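Local coordinates for protein serine protease inhibitor (Thermoanaerobacter tengcongensis, PDB 2PEF) that is a thermophilic serpin, tengpin, captured here in its latent state, and probably inhibits serine-type endopeptidases, at residues Q245-N253 and A354-P363. Residues are numbered along the deposited sequence; the frame is centred on the assembly and turned at random.
Sequences QKFIDLIKN and AIIDNSTNLP
With CG trans to its backbone N (chi1 -177°), Phe247 extends its ring from the helix towards Ala354, Ile356 and Pro363, while Ile251, whose CG1 lies beside the backbone N (chi1 -65°), carries CD1 to Ile356 on strand 345-357. The ring is met at its edge, near its plane, by Ala354 CB, 3.7 Å from Phe247 CZ, by Ile356 CG2 and by the carbonyl oxygen of Asn361; Pro363 CD approaches obliquely, 3.8 Å from Phe247 CE2. Ile251 and Ile356 meet tip to tip, Ile251 CD1 lying 3.9 Å from Ile356 CG2. Helix 244-252 thus packs on the C-terminal antiparallel hairpin of strands 345-357 and 362-372, part of beta-sheet B in serpins, where strand 222-229 pairs beside 345-357; the axis of residues 245-252 passes 11.9 Å from that of residues 354-357, at 79°. Ile18 and Ile366 also touch Phe247; an alanine in its place would probably leave a gap between Ala354, Ile356 and Pro363 and loosen the seat of the helix on the hairpin. At the turn, the Asn361 side chain lies alongside Ile251, its OD1 3.4 Å from Ile251 CG2, and its ND2 sits by Lys252 CG; the extended lysine chain ends in a hydrogen bond between NZ and Tyr11 OH, on helix 7-22. Ile248 CD1 comes within 3.4 Å of Asn361 O, a buried carbonyl oxygen without a polar partner. Asp357 braces this turn: OD1 accepts from Ser359 OG and, in an Asx turn, from Ser359 N, whereas OD2 receives Thr360 OG1 from above the carboxylate plane and also bonds Tyr77. Thr360 OG1 in turn accepts Leu362 N at 3.1 Å, an ST turn leading into the second strand.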
loop_
_atom_site.group_PDB
_atom_site.type_symbol
_atom_site.label_atom_id
_atom_site.label_comp_id
_atom_site.label_asym_id
_atom_site.label_seq_id
_atom_site.Cartn_x
_atom_site.Cartn_y
_atom_site.Cartn_z
ATOM N N GLN A 245 15.758 6.328 3.081
ATOM C CA GLN A 245 16.596 7.518 2.872
ATOM C C GLN A 245 16.841 7.785 1.389
ATOM O O GLN A 245 16.666 8.906 0.909
ATOM C CB GLN A 245 17.938 7.352 3.607
ATOM C CG GLN A 245 18.934 8.489 3.423
ATOM C CD GLN A 245 18.534 9.752 4.163
ATOM O OE1 GLN A 245 18.302 10.795 3.549
ATOM N NE2 GLN A 245 18.444 9.664 5.487
ATOM N N LYS A 246 17.235 6.740 0.669
ATOM C CA LYS A 246 17.534 6.849 -0.753
ATOM C C LYS A 246 16.308 7.203 -1.581
ATOM O O LYS A 246 16.407 7.961 -2.550
ATOM C CB LYS A 246 18.175 5.564 -1.271
ATOM C CG LYS A 246 19.627 5.418 -0.868
ATOM C CD LYS A 246 20.317 4.328 -1.666
ATOM C CE LYS A 246 21.798 4.264 -1.333
ATOM N NZ LYS A 246 22.538 5.475 -1.805
ATOM N N PHE A 247 15.150 6.677 -1.190
ATOM C CA PHE A 247 13.909 7.003 -1.893
ATOM C C PHE A 247 13.511 8.471 -1.712
ATOM O O PHE A 247 13.201 9.153 -2.686
ATOM C CB PHE A 247 12.767 6.078 -1.458
ATOM C CG PHE A 247 11.483 6.316 -2.205
ATOM C CD1 PHE A 247 11.320 5.833 -3.497
ATOM C CD2 PHE A 247 10.446 7.039 -1.622
ATOM C CE1 PHE A 247 10.146 6.057 -4.200
ATOM C CE2 PHE A 247 9.262 7.268 -2.318
ATOM C CZ PHE A 247 9.118 6.776 -3.613
ATOM N N ILE A 248 13.512 8.954 -0.470
ATOM C CA ILE A 248 13.176 10.357 -0.216
ATOM C C ILE A 248 14.177 11.258 -0.941
ATOM O O ILE A 248 13.785 12.242 -1.579
ATOM C CB ILE A 248 13.115 10.699 1.304
ATOM C CG1 ILE A 248 12.086 9.828 2.042
ATOM C CG2 ILE A 248 12.817 12.184 1.520
ATOM C CD1 ILE A 248 10.626 9.980 1.577
ATOM N N ASP A 249 15.460 10.901 -0.862
ATOM C CA ASP A 249 16.529 11.698 -1.474
ATOM C C ASP A 249 16.457 11.781 -2.995
ATOM O O ASP A 249 16.738 12.827 -3.565
ATOM C CB ASP A 249 17.910 11.191 -1.038
ATOM C CG ASP A 249 18.268 11.609 0.376
ATOM O OD1 ASP A 249 17.464 12.311 1.026
ATOM O OD2 ASP A 249 19.366 11.233 0.842
ATOM N N LEU A 250 16.087 10.688 -3.657
ATOM C CA LEU A 250 16.023 10.701 -5.115
ATOM C C LEU A 250 14.923 11.636 -5.632
ATOM O O LEU A 250 15.066 12.231 -6.701
ATOM C CB LEU A 250 15.916 9.283 -5.697
ATOM C CG LEU A 250 14.650 8.437 -5.545
ATOM C CD1 LEU A 250 13.639 8.761 -6.639
ATOM C CD2 LEU A 250 15.008 6.958 -5.596
ATOM N N ILE A 251 13.847 11.777 -4.856
ATOM C CA ILE A 251 12.772 12.714 -5.180
ATOM C C ILE A 251 13.209 14.147 -4.870
ATOM O O ILE A 251 13.031 15.049 -5.696
ATOM C CB ILE A 251 11.454 12.381 -4.421
ATOM C CG1 ILE A 251 10.892 11.030 -4.870
ATOM C CG2 ILE A 251 10.415 13.485 -4.624
ATOM C CD1 ILE A 251 9.911 10.412 -3.886
ATOM N N LYS A 252 13.775 14.347 -3.678
ATOM C CA LYS A 252 14.302 15.648 -3.263
ATOM C C LYS A 252 15.380 16.154 -4.222
ATOM O O LYS A 252 15.472 17.354 -4.485
ATOM C CB LYS A 252 14.875 15.573 -1.844
ATOM C CG LYS A 252 13.834 15.563 -0.744
ATOM C CD LYS A 252 14.496 15.662 0.621
ATOM C CE LYS A 252 13.466 15.856 1.719
ATOM N NZ LYS A 252 14.099 15.905 3.066
ATOM N N ASN A 253 16.186 15.234 -4.745
ATOM C CA ASN A 253 17.316 15.604 -5.595
ATOM C C ASN A 253 16.985 15.669 -7.085
ATOM O O ASN A 253 17.869 15.928 -7.909
ATOM C CB ASN A 253 18.520 14.688 -5.333
ATOM C CG ASN A 253 19.099 14.862 -3.929
ATOM O OD1 ASN A 253 19.603 13.906 -3.334
ATOM N ND2 ASN A 253 19.020 16.078 -3.393
ATOM N N ALA A 354 5.980 5.075 -8.143
ATOM C CA ALA A 354 5.331 5.360 -6.882
ATOM C C ALA A 354 4.333 6.487 -7.079
ATOM O O ALA A 354 4.524 7.360 -7.928
ATOM C CB ALA A 354 6.342 5.731 -5.832
ATOM N N ILE A 355 3.253 6.428 -6.310
ATOM C CA ILE A 355 2.347 7.551 -6.153
ATOM C C ILE A 355 2.725 8.174 -4.813
ATOM O O ILE A 355 2.606 7.522 -3.771
ATOM C CB ILE A 355 0.872 7.093 -6.155
ATOM C CG1 ILE A 355 0.528 6.448 -7.508
ATOM C CG2 ILE A 355 -0.054 8.264 -5.822
ATOM C CD1 ILE A 355 -0.790 5.706 -7.526
ATOM N N ILE A 356 3.199 9.420 -4.845
ATOM C CA ILE A 356 3.720 10.067 -3.638
ATOM C C ILE A 356 2.870 11.229 -3.130
ATOM O O ILE A 356 2.248 11.962 -3.903
ATOM C CB ILE A 356 5.213 10.538 -3.793
ATOM C CG1 ILE A 356 5.365 11.573 -4.916
ATOM C CG2 ILE A 356 6.145 9.341 -3.990
ATOM C CD1 ILE A 356 6.633 12.431 -4.832
ATOM N N ASP A 357 2.864 11.370 -1.808
ATOM C CA ASP A 357 2.311 12.518 -1.115
ATOM C C ASP A 357 3.393 13.597 -1.147
ATOM O O ASP A 357 4.438 13.459 -0.505
ATOM C CB ASP A 357 1.946 12.082 0.316
ATOM C CG ASP A 357 1.880 13.233 1.315
ATOM O OD1 ASP A 357 1.560 14.379 0.936
ATOM O OD2 ASP A 357 2.134 12.962 2.510
ATOM N N ASN A 358 3.146 14.662 -1.911
ATOM C CA ASN A 358 4.143 15.722 -2.095
ATOM C C ASN A 358 4.533 16.507 -0.839
ATOM O O ASN A 358 5.576 17.167 -0.822
ATOM C CB ASN A 358 3.733 16.664 -3.233
ATOM C CG ASN A 358 3.864 16.017 -4.596
ATOM O OD1 ASN A 358 4.803 15.260 -4.851
ATOM N ND2 ASN A 358 2.919 16.315 -5.489
ATOM N N SER A 359 3.718 16.425 0.210
ATOM C CA SER A 359 4.041 17.104 1.471
ATOM C C SER A 359 5.145 16.391 2.256
ATOM O O SER A 359 5.795 17.000 3.110
ATOM C CB SER A 359 2.792 17.280 2.344
ATOM O OG SER A 359 2.398 16.052 2.939
ATOM N N THR A 360 5.354 15.106 1.965
ATOM C CA THR A 360 6.306 14.279 2.719
ATOM C C THR A 360 7.263 13.488 1.824
ATOM O O THR A 360 8.316 13.044 2.281
ATOM C CB THR A 360 5.576 13.252 3.615
ATOM O OG1 THR A 360 4.792 12.382 2.788
ATOM C CG2 THR A 360 4.680 13.937 4.647
ATOM N N ASN A 361 6.880 13.312 0.558
ATOM C CA ASN A 361 7.559 12.414 -0.388
ATOM C C ASN A 361 7.380 10.920 -0.081
ATOM O O ASN A 361 8.048 10.069 -0.670
ATOM C CB ASN A 361 9.033 12.788 -0.571
ATOM C CG ASN A 361 9.207 14.068 -1.352
ATOM O OD1 ASN A 361 8.334 14.455 -2.127
ATOM N ND2 ASN A 361 10.336 14.739 -1.153
ATOM N N LEU A 362 6.443 10.608 0.815
ATOM C CA LEU A 362 6.130 9.222 1.158
ATOM C C LEU A 362 5.309 8.525 0.074
ATOM O O LEU A 362 4.390 9.120 -0.487
ATOM C CB LEU A 362 5.385 9.155 2.495
ATOM C CG LEU A 362 6.211 9.464 3.746
ATOM C CD1 LEU A 362 5.304 9.631 4.959
ATOM C CD2 LEU A 362 7.249 8.378 3.999
ATOM N N PRO A 363 5.638 7.255 -0.223
ATOM C CA PRO A 363 4.897 6.526 -1.252
ATOM C C PRO A 363 3.581 5.930 -0.749
ATOM O O PRO A 363 3.585 4.985 0.051
ATOM C CB PRO A 363 5.870 5.419 -1.655
ATOM C CG PRO A 363 6.653 5.139 -0.415
ATOM C CD PRO A 363 6.726 6.441 0.356
#